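Local coordinates for protein enterotoxin type A (PDB 1DYQ) that acts as a superantigen, binding MHC class II, in part through a zinc ion, and T-cell receptors, and so drives T-cell activation and staphylococcal food poisoning, at residues D12-K15 with K16-Q20; K75-V78 with D79-K82; Y95-A98 with G99-N103; T152-E155 with L156-A160. The protein carries 3 engineered substitutions. One frame throughout, in Å; residues are numbered along the deposited sequence. Where two conformers were deposited one is given.

Contact 1 (D12-K15 with K16-Q20); sequences DLRK and KSELQ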
loop_
_atom_site.group_PDB
_atom_site.type_symbol
_atom_site.label_atom_id
_atom_site.label_comp_id
_atom_site.label_asym_id
_atom_site.label_seq_id
_atom_site.Cartn_x
_atom_site.Cartn_y
_atom_site.Cartn_z
ATOM N N ASP A 12 10.393 -0.859 -20.132
ATOM C CA ASP A 12 9.272 0.043 -20.070
ATOM C C ASP A 12 9.135 0.727 -18.699
ATOM O O ASP A 12 8.213 1.522 -18.533
ATOM C CB ASP A 12 7.966 -0.666 -20.413
ATOM C CG ASP A 12 7.809 -0.977 -21.888
ATOM O OD1 ASP A 12 8.387 -0.253 -22.721
ATOM O OD2 ASP A 12 7.068 -1.936 -22.216
ATOM N N LEU A 13 10.042 0.442 -17.791
ATOM C CA LEU A 13 10.006 1.048 -16.456
ATOM C C LEU A 13 10.296 2.548 -16.558
ATOM O O LEU A 13 11.196 2.973 -17.290
ATOM C CB LEU A 13 10.974 0.393 -15.504
ATOM C CG LEU A 13 10.667 -1.019 -14.985
ATOM C CD1 LEU A 13 11.844 -1.554 -14.184
ATOM C CD2 LEU A 13 9.415 -0.991 -14.088
ATOM N N ARG A 14 9.513 3.332 -15.829
ATOM C CA ARG A 14 9.687 4.790 -15.835
ATOM C C ARG A 14 10.930 5.168 -15.057
ATOM O O ARG A 14 11.283 4.580 -14.047
ATOM C CB ARG A 14 8.440 5.450 -15.242
ATOM C CG ARG A 14 8.478 6.991 -15.250
ATOM C CD ARG A 14 7.021 7.483 -15.219
ATOM N NE ARG A 14 6.885 8.904 -15.095
ATOM C CZ ARG A 14 6.511 9.560 -13.995
ATOM N NH1 ARG A 14 6.277 8.905 -12.878
ATOM N NH2 ARG A 14 6.385 10.887 -14.041
ATOM N N LYS A 15 11.694 6.132 -15.608
ATOM C CA LYS A 15 12.905 6.588 -14.941
ATOM C C LYS A 15 12.563 7.568 -13.819
ATOM O O LYS A 15 11.699 8.443 -13.977
ATOM C CB LYS A 15 13.827 7.287 -15.952
ATOM C CG LYS A 15 13.927 6.602 -17.292
ATOM C CD LYS A 15 15.025 5.576 -17.373
ATOM C CE LYS A 15 15.372 5.254 -18.833
ATOM N NZ LYS A 15 15.806 6.469 -19.570
ATOM N N LYS A 16 13.296 7.494 -12.735
ATOM C CA LYS A 16 13.166 8.400 -11.608
ATOM C C LYS A 16 13.313 9.855 -12.013
ATOM O O LYS A 16 12.672 10.756 -11.465
ATOM C CB LYS A 16 14.216 8.036 -10.551
ATOM C CG LYS A 16 14.311 9.080 -9.429
ATOM C CD LYS A 16 15.500 8.688 -8.547
ATOM C CE LYS A 16 15.705 9.616 -7.400
ATOM N NZ LYS A 16 16.898 9.299 -6.581
ATOM N N SER A 17 14.112 10.122 -13.063
ATOM C CA SER A 17 14.338 11.450 -13.559
ATOM C C SER A 17 13.110 12.088 -14.180
ATOM O O SER A 17 13.103 13.310 -14.416
ATOM C CB SER A 17 15.471 11.394 -14.630
ATOM O OG SER A 17 15.067 10.649 -15.738
ATOM N N GLU A 18 12.075 11.310 -14.465
ATOM C CA GLU A 18 10.846 11.823 -15.045
ATOM C C GLU A 18 9.947 12.457 -13.985
ATOM O O GLU A 18 8.968 13.130 -14.307
ATOM C CB GLU A 18 10.079 10.697 -15.744
ATOM C CG GLU A 18 10.768 10.166 -16.996
ATOM C CD GLU A 18 10.680 11.145 -18.156
ATOM O OE1 GLU A 18 9.559 11.648 -18.428
ATOM O OE2 GLU A 18 11.716 11.421 -18.786
ATOM N N LEU A 19 10.243 12.169 -12.722
ATOM C CA LEU A 19 9.367 12.644 -11.642
ATOM C C LEU A 19 9.416 14.143 -11.512
ATOM O O LEU A 19 10.507 14.733 -11.420
ATOM C CB LEU A 19 9.716 11.928 -10.346
ATOM C CG LEU A 19 9.037 10.565 -10.120
ATOM C CD1 LEU A 19 9.161 9.680 -11.350
ATOM C CD2 LEU A 19 9.666 9.875 -8.905
ATOM N N GLN A 20 8.242 14.788 -11.507
ATOM C CA GLN A 20 8.202 16.235 -11.451
ATOM C C GLN A 20 7.854 16.777 -10.082
ATOM O O GLN A 20 7.149 16.172 -9.276
ATOM C CB GLN A 20 7.327 16.821 -12.551
ATOM C CG GLN A 20 7.890 16.664 -13.961
ATOM C CD GLN A 20 9.330 17.098 -14.083
ATOM O OE1 GLN A 20 10.254 16.272 -14.109
ATOM N NE2 GLN A 20 9.569 18.405 -14.168
HETATM O O HOH W 1 5.711 12.990 -11.767
HETATM O O HOH W 2 7.389 10.009 -17.562
HETATM O O HOH W 3 7.440 13.247 -16.331
#
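R14 and K15 meet the residues that follow them as the chain closes into a short 3-10 turn, 16-18. The turn lies in the surface loop before helix 23-32. K16 opens it. Its chain runs extended away from 12-15, and NZ forms a salt bridge with D174 and a hydrogen bond to the carbonyl of N172. At S17 the contact is slight, with OG 3.6 Å from K15 CB. E18 makes the closing bond. Its N donates to K15 O at 2.9 Å and 163°. E18 CB also packs against the R14 chain, 3.7 Å from R14 NE. The E18 chain then bends at chi2 (-73°), and its carboxylate plane is steeply inclined to the R14 guanidinium. No direct salt bridge results, because R14 NE and E18 OE1 stay 5.1 Å apart. Water 2 spans them: it accepts from R14 NE at 2.7 Å and donates to E18 OE1. Water 3 donates to E18 O. L19 comes next, its N bonded to K16 O. In one of its two deposited conformers L19 CD1 lies over a face of the R14 guanidinium, so this contact is tentative. The R14 chain is extended from CG to NE, with CG opposite the backbone N (chi1 -177°), and so carries the guanidinium alongside E18. R14 NH1 also donates to the carbonyls of F200 and A202, which hold the group in place. At Q20 the link is by solvent. Water 1 lies in the guanidinium plane and accepts hydrogen bonds from R14 NH2 at 3.2 Å and from Q20 N at 3.1 Å.

Contact 2 (K75-V78 with D79-K82); sequences KDIV and DKYK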
loop_
_atom_site.group_PDB
_atom_site.type_symbol
_atom_site.label_atom_id
_atom_site.label_comp_id
_atom_site.label_asym_id
_atom_site.label_seq_id
_atom_site.Cartn_x
_atom_site.Cartn_y
_atom_site.Cartn_z
ATOM N N LYS A 75 -19.292 -0.365 -6.169
ATOM C CA LYS A 75 -20.326 -0.891 -5.275
ATOM C C LYS A 75 -20.123 -2.351 -4.958
ATOM O O LYS A 75 -20.201 -2.757 -3.801
ATOM C CB LYS A 75 -21.680 -0.602 -5.912
ATOM C CG LYS A 75 -22.835 -1.483 -5.582
ATOM C CD LYS A 75 -23.948 -1.332 -6.643
ATOM C CE LYS A 75 -23.387 -1.592 -8.041
ATOM N NZ LYS A 75 -24.387 -1.276 -9.103
ATOM N N ASP A 76 -19.661 -3.146 -5.938
ATOM C CA ASP A 76 -19.382 -4.561 -5.614
ATOM C C ASP A 76 -18.296 -4.699 -4.575
ATOM O O ASP A 76 -18.375 -5.563 -3.685
ATOM C CB ASP A 76 -19.077 -5.328 -6.898
ATOM C CG ASP A 76 -20.375 -5.780 -7.574
ATOM O OD1 ASP A 76 -21.409 -5.116 -7.387
ATOM O OD2 ASP A 76 -20.335 -6.809 -8.266
ATOM N N ILE A 77 -17.269 -3.829 -4.607
ATOM C CA ILE A 77 -16.201 -3.923 -3.635
ATOM C C ILE A 77 -16.662 -3.486 -2.248
ATOM O O ILE A 77 -16.470 -4.219 -1.282
ATOM C CB ILE A 77 -14.947 -3.149 -4.056
ATOM C CG1 ILE A 77 -14.353 -3.773 -5.323
ATOM C CG2 ILE A 77 -13.913 -3.151 -2.931
ATOM C CD1 ILE A 77 -13.316 -2.871 -5.979
ATOM N N VAL A 78 -17.344 -2.333 -2.170
ATOM C CA VAL A 78 -17.800 -1.879 -0.853
ATOM C C VAL A 78 -18.809 -2.861 -0.271
ATOM O O VAL A 78 -18.718 -3.169 0.929
ATOM C CB VAL A 78 -18.301 -0.440 -0.844
ATOM C CG1 VAL A 78 -19.545 -0.207 -1.644
ATOM C CG2 VAL A 78 -18.515 0.003 0.625
ATOM N N ASP A 79 -19.659 -3.444 -1.100
ATOM C CA ASP A 79 -20.624 -4.444 -0.625
ATOM C C ASP A 79 -19.994 -5.683 -0.052
ATOM O O ASP A 79 -20.627 -6.346 0.836
ATOM C CB ASP A 79 -21.638 -4.795 -1.710
ATOM C CG ASP A 79 -22.654 -3.710 -1.971
ATOM O OD1 ASP A 79 -22.721 -2.736 -1.188
ATOM O OD2 ASP A 79 -23.370 -3.809 -2.988
ATOM N N LYS A 80 -18.755 -6.027 -0.348
ATOM C CA LYS A 80 -18.080 -7.164 0.250
ATOM C C LYS A 80 -17.844 -6.962 1.745
ATOM O O LYS A 80 -17.685 -7.907 2.519
ATOM C CB LYS A 80 -16.705 -7.411 -0.396
ATOM C CG LYS A 80 -16.682 -8.110 -1.719
ATOM C CD LYS A 80 -15.234 -8.509 -2.095
ATOM C CE LYS A 80 -14.554 -7.366 -2.818
ATOM N NZ LYS A 80 -13.688 -7.839 -3.942
ATOM N N TYR A 81 -17.642 -5.697 2.159
ATOM C CA TYR A 81 -17.176 -5.367 3.461
ATOM C C TYR A 81 -18.168 -4.607 4.345
ATOM O O TYR A 81 -17.985 -4.582 5.564
ATOM C CB TYR A 81 -15.887 -4.477 3.329
ATOM C CG TYR A 81 -14.838 -5.230 2.490
ATOM C CD1 TYR A 81 -14.206 -6.343 3.019
ATOM C CD2 TYR A 81 -14.500 -4.765 1.241
ATOM C CE1 TYR A 81 -13.281 -7.041 2.249
ATOM C CE2 TYR A 81 -13.550 -5.446 0.470
ATOM C CZ TYR A 81 -12.961 -6.574 0.989
ATOM O OH TYR A 81 -12.023 -7.262 0.244
ATOM N N LYS A 82 -19.124 -3.961 3.724
ATOM C CA LYS A 82 -20.082 -3.141 4.510
ATOM C C LYS A 82 -20.856 -4.031 5.471
ATOM O O LYS A 82 -21.408 -5.053 5.095
ATOM C CB LYS A 82 -21.028 -2.439 3.542
ATOM C CG LYS A 82 -21.964 -1.429 4.199
ATOM C CD LYS A 82 -22.932 -0.895 3.130
ATOM C CE LYS A 82 -23.952 -1.966 2.767
ATOM N NZ LYS A 82 -24.679 -1.624 1.516
HETATM O O HOH W 4 -22.959 -5.222 -5.176
#
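I77 and Y81 lie side by side, one turn apart, on the short helix 75-81 of the OB-fold domain. They point the same way, and I77 CG2 comes 4.1 Å from Y81 CE2. This methyl stands opposite the I77 backbone N, while CG1 takes the place beside it (chi1 -64°). The Y81 ring also has K80 CB over one face, offset toward the rim. Beyond the helix, Y81 packs on I53, V112 and L114, so this side of the turn faces the OB-fold strands. V78 also touches I53. Its CG1 sits between N and C of its own backbone, against D79 N. The exposed side is polar. K75 and D79 run alongside each other, with K75 CG 3.5 Å from D79 OD2. The lysine bends at chi3, and K75 NZ ends 6.7 Å from D79 OD2, too far for a salt bridge. D79 keeps CG beside its own N (chi1 -73°), which brings the carboxylate back over the previous turn, close to K75 O but not bonded to it. D79 N donates to K75 O at 2.8 Å. Toward the C-terminal end the backbone pattern changes. K80 N bonds I77 O and only weakly D76 O, and V78 O accepts from both Y81 N and K82 N, the latter at 2.9 Å. The D79 carboxylate has two further partners. K82 NZ forms a salt bridge to D79 OD1 at 3.5 Å, and water 4 donates to D79 OD2 at 2.6 Å and to D76 OD1 at 2.7 Å.

Contact 3 (Y95-A98 with G99-N103); sequences YQCA and GGTPN. With SO4 (sulfate ion), chain C.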
loop_
_atom_site.group_PDB
_atom_site.type_symbol
_atom_site.label_atom_id
_atom_site.label_comp_id
_atom_site.label_asym_id
_atom_site.label_seq_id
_atom_site.Cartn_x
_atom_site.Cartn_y
_atom_site.Cartn_z
ATOM N N TYR A 95 -5.410 14.386 3.225
ATOM C CA TYR A 95 -5.114 14.760 1.861
ATOM C C TYR A 95 -5.560 13.716 0.857
ATOM O O TYR A 95 -5.631 14.022 -0.358
ATOM C CB TYR A 95 -3.659 15.184 1.657
ATOM C CG TYR A 95 -2.602 14.145 1.897
ATOM C CD1 TYR A 95 -2.426 13.103 0.975
ATOM C CD2 TYR A 95 -1.787 14.182 3.005
ATOM C CE1 TYR A 95 -1.468 12.130 1.206
ATOM C CE2 TYR A 95 -0.806 13.220 3.242
ATOM C CZ TYR A 95 -0.680 12.190 2.313
ATOM O OH TYR A 95 0.269 11.221 2.529
ATOM N N GLN A 96 -6.073 12.576 1.302
ATOM C CA GLN A 96 -6.570 11.541 0.434
ATOM C C GLN A 96 -8.074 11.589 0.208
ATOM O O GLN A 96 -8.630 10.815 -0.537
ATOM C CB GLN A 96 -6.149 10.133 0.919
ATOM C CG GLN A 96 -4.633 9.966 0.739
ATOM C CD GLN A 96 -4.088 8.652 1.190
ATOM O OE1 GLN A 96 -2.995 8.243 0.681
ATOM N NE2 GLN A 96 -4.701 7.950 2.113
ATOM N N CYS A 97 -8.714 12.566 0.863
ATOM C CA CYS A 97 -10.147 12.720 0.741
ATOM C C CYS A 97 -10.549 13.545 -0.480
ATOM O O CYS A 97 -9.801 14.433 -0.908
ATOM C CB CYS A 97 -10.710 13.383 2.012
ATOM S SG CYS A 97 -10.385 12.456 3.544
ATOM N N ALA A 98 -11.707 13.239 -1.021
ATOM C CA ALA A 98 -12.319 14.042 -2.081
ATOM C C ALA A 98 -12.991 15.267 -1.460
ATOM O O ALA A 98 -13.223 15.289 -0.248
ATOM C CB ALA A 98 -13.345 13.240 -2.872
ATOM N N GLY A 99 -13.257 16.270 -2.300
ATOM C CA GLY A 99 -13.835 17.515 -1.793
ATOM C C GLY A 99 -15.142 17.281 -1.055
ATOM O O GLY A 99 -16.006 16.505 -1.440
ATOM N N GLY A 100 -15.324 18.034 0.040
ATOM C CA GLY A 100 -16.527 17.947 0.831
ATOM C C GLY A 100 -16.558 16.831 1.836
ATOM O O GLY A 100 -17.577 16.556 2.481
ATOM N N THR A 101 -15.413 16.156 2.056
ATOM C CA THR A 101 -15.381 15.155 3.164
ATOM C C THR A 101 -15.358 15.980 4.448
ATOM O O THR A 101 -14.702 17.020 4.496
ATOM C CB THR A 101 -14.100 14.301 3.033
ATOM O OG1 THR A 101 -14.179 13.609 1.760
ATOM C CG2 THR A 101 -13.998 13.246 4.109
ATOM N N PRO A 102 -16.017 15.502 5.487
ATOM C CA PRO A 102 -16.114 16.274 6.721
ATOM C C PRO A 102 -14.780 16.591 7.329
ATOM O O PRO A 102 -13.773 15.884 7.207
ATOM C CB PRO A 102 -17.038 15.476 7.593
ATOM C CG PRO A 102 -17.881 14.684 6.625
ATOM C CD PRO A 102 -16.890 14.320 5.511
ATOM N N ASN A 103 -14.716 17.815 7.884
ATOM C CA ASN A 103 -13.566 18.266 8.662
ATOM C C ASN A 103 -13.188 17.101 9.633
ATOM O O ASN A 103 -14.129 16.547 10.230
ATOM C CB ASN A 103 -14.117 19.346 9.670
ATOM C CG ASN A 103 -14.044 20.743 9.161
ATOM O OD1 ASN A 103 -12.956 21.330 9.045
ATOM N ND2 ASN A 103 -15.189 21.353 8.870
HETATM S S SO4 C . -4.080 16.657 6.067
HETATM O O1 SO4 C . -2.841 17.365 6.376
HETATM O O2 SO4 C . -4.890 16.260 7.257
HETATM O O3 SO4 C . -3.726 15.320 5.343
HETATM O O4 SO4 C . -4.908 17.409 5.054
HETATM O O HOH W 5 -13.496 11.385 0.215
#
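This is a tight turn at the surface, in the loop between strands 86-91 and 105-114, where T101 folds back on C97 and A98. The backbone of A98-T101 makes a type II beta turn. A98 O receives both polar groups of the threonine: T101 OG1 at 2.8 Å and T101 N at 3.3 Å. Both come from the same face of the carbonyl plane and tilt only modestly from it, so one oxygen carries two bonds. The threonine hydroxyl sits beside its own N (chi1 -62°), which brings OG1 and N to the same acceptor. That hydroxyl is used again. Water 5 donates to T101 OG1 and accepts from A98 N at 2.9 Å, closing a small ring across the turn. G100 takes the third position of the turn, with a positive phi (83°). At these backbone angles a CB would be jammed against G99 O, which accounts for a glycine there. The loop belongs to the OB-fold domain and carries half of its disulfide, C97-C107, and T101 packs against both halves. T101 CG2 is 3.7 Å from C97 SG, and T101 OG1 is 3.5 Å from C97 CB. On the 95-98 side, Y95 N donates to O3 of a sulfate ion, probably from the crystallisation liquor, at 2.9 Å. The same ion is hydrogen-bonded to Y65 OH, and its O3 lies obliquely to the Y95 ring, 3.2 Å from Y95 CD2.

Contact 4 (T152-E155 with L156-A160); sequences TVQE and LDLQA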
loop_
_atom_site.group_PDB
_atom_site.type_symbol
_atom_site.label_atom_id
_atom_site.label_comp_id
_atom_site.label_asym_id
_atom_site.label_seq_id
_atom_site.Cartn_x
_atom_site.Cartn_y
_atom_site.Cartn_z
ATOM N N THR A 152 -4.368 -7.696 1.689
ATOM C CA THR A 152 -4.359 -6.675 0.652
ATOM C C THR A 152 -2.914 -6.594 0.069
ATOM O O THR A 152 -1.941 -6.694 0.817
ATOM C CB THR A 152 -4.784 -5.291 1.101
ATOM O OG1 THR A 152 -3.993 -4.719 2.098
ATOM C CG2 THR A 152 -6.272 -5.332 1.548
ATOM N N VAL A 153 -2.886 -6.311 -1.210
ATOM C CA VAL A 153 -1.590 -5.936 -1.833
ATOM C C VAL A 153 -1.046 -4.705 -1.146
ATOM O O VAL A 153 0.154 -4.614 -0.828
ATOM C CB VAL A 153 -1.707 -5.735 -3.329
ATOM C CG1 VAL A 153 -0.388 -5.139 -3.876
ATOM C CG2 VAL A 153 -2.007 -7.051 -4.042
ATOM N N GLN A 154 -1.905 -3.743 -0.742
ATOM C CA GLN A 154 -1.479 -2.587 0.013
ATOM C C GLN A 154 -0.675 -2.925 1.239
ATOM O O GLN A 154 0.402 -2.358 1.472
ATOM C CB GLN A 154 -2.708 -1.689 0.391
ATOM C CG GLN A 154 -2.330 -0.553 1.316
ATOM C CD GLN A 154 -3.440 0.515 1.494
ATOM O OE1 GLN A 154 -3.106 1.600 1.983
ATOM N NE2 GLN A 154 -4.639 0.148 1.175
ATOM N N GLU A 155 -1.112 -3.875 2.069
ATOM C CA GLU A 155 -0.396 -4.264 3.266
ATOM C C GLU A 155 1.040 -4.734 2.945
ATOM O O GLU A 155 1.952 -4.414 3.669
ATOM C CB GLU A 155 -1.147 -5.331 4.056
ATOM C CG GLU A 155 -0.392 -5.904 5.233
ATOM C CD GLU A 155 -1.208 -6.807 6.117
ATOM O OE1 GLU A 155 -2.460 -6.729 6.097
ATOM O OE2 GLU A 155 -0.602 -7.634 6.851
ATOM N N LEU A 156 1.141 -5.521 1.883
ATOM C CA LEU A 156 2.458 -6.051 1.484
ATOM C C LEU A 156 3.321 -4.973 0.842
ATOM O O LEU A 156 4.524 -4.887 1.194
ATOM C CB LEU A 156 2.279 -7.185 0.469
ATOM C CG LEU A 156 1.425 -8.372 0.952
ATOM C CD1 LEU A 156 1.322 -9.390 -0.170
ATOM C CD2 LEU A 156 1.987 -8.975 2.222
ATOM N N ASP A 157 2.749 -4.128 0.017
ATOM C CA ASP A 157 3.511 -3.084 -0.684
ATOM C C ASP A 157 3.991 -2.012 0.257
ATOM O O ASP A 157 5.132 -1.547 0.168
ATOM C CB ASP A 157 2.612 -2.529 -1.801
ATOM C CG ASP A 157 3.346 -1.764 -2.875
ATOM O OD1 ASP A 157 4.584 -1.974 -3.022
ATOM O OD2 ASP A 157 2.714 -0.954 -3.585
ATOM N N LEU A 158 3.191 -1.615 1.262
ATOM C CA LEU A 158 3.663 -0.653 2.258
ATOM C C LEU A 158 4.895 -1.194 2.979
ATOM O O LEU A 158 5.866 -0.475 3.220
ATOM C CB LEU A 158 2.533 -0.350 3.259
ATOM C CG LEU A 158 1.399 0.517 2.690
ATOM C CD1 LEU A 158 0.235 0.539 3.719
ATOM C CD2 LEU A 158 1.897 1.932 2.422
ATOM N N GLN A 159 4.849 -2.479 3.364
ATOM C CA GLN A 159 5.972 -3.042 4.100
ATOM C C GLN A 159 7.202 -3.137 3.182
ATOM O O GLN A 159 8.286 -2.746 3.655
ATOM C CB GLN A 159 5.672 -4.406 4.682
ATOM C CG GLN A 159 4.614 -4.418 5.790
ATOM C CD GLN A 159 4.344 -5.889 6.184
ATOM O OE1 GLN A 159 5.182 -6.477 6.854
ATOM N NE2 GLN A 159 3.196 -6.371 5.789
ATOM N N ALA A 160 6.989 -3.552 1.959
ATOM C CA ALA A 160 8.160 -3.706 1.047
ATOM C C ALA A 160 8.807 -2.386 0.732
ATOM O O ALA A 160 10.031 -2.230 0.871
ATOM C CB ALA A 160 7.738 -4.424 -0.228
#
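Q159 folds back along the helix to reach E155, four residues earlier. Its CB lies 3.9 Å from E155 O. The chain leaves with CG beside the backbone N (chi1 -67°), which brings Q159 CG to 3.4 Å from E155 O. CD follows alongside, and Q159 NE2 then donates to E155 O at 3.1 Å and 158°. The oxygen lies close to the plane of the amide, but the donor stands above the plane of the carbonyl. The backbone N of Q159 makes a second, weak bond to E155 O, so side chain and backbone share one acceptor. Q159 NE2 also touches E155 CG at 3.7 Å. The E155 carboxylate is inclined 35° to the amide. At the tips, Q159 OE1 accepts from K145 N, while the carboxylate turns to K148, in a salt bridge, and to T146 OG1. These residues form the first turns of helix 153-168, the long helix of the beta-grasp domain. T152 is its N-cap: OG1 accepts from E155 N at 3.0 Å. One turn on, D157 N bonds V153 O at 2.8 Å. Q154 and L158 lie side by side, with Q154 CG 3.7 Å from L158 CD1. The Q154 amide reaches across to the OB-fold domain, where NE2 bonds Y109 O and OE1 accepts from A91 N. On another side of the helix, V153, L156 and D157 touch F187 of the beta-grasp sheet.

How the contacts relate
All four contacts are local, and none touches another. Contact 4 is the buried one, its centre about 5 Å from the centre of the chain, in the long helix of the beta-grasp domain. Contacts 1 and 3 are surface turns, and contact 2 is partly buried. Contacts 2 and 3 share the OB-fold domain, one on a helix and one in the disulfide loop. Contacts 1 and 2 lie on opposite sides of the chain's centre, about 35 Å apart between centres. The chemistry follows place. Waters link side chains in contacts 1 and 2, and side chain to backbone in contacts 1 and 3. In contact 4, buried polar groups are met by protein atoms, several from outside the helix.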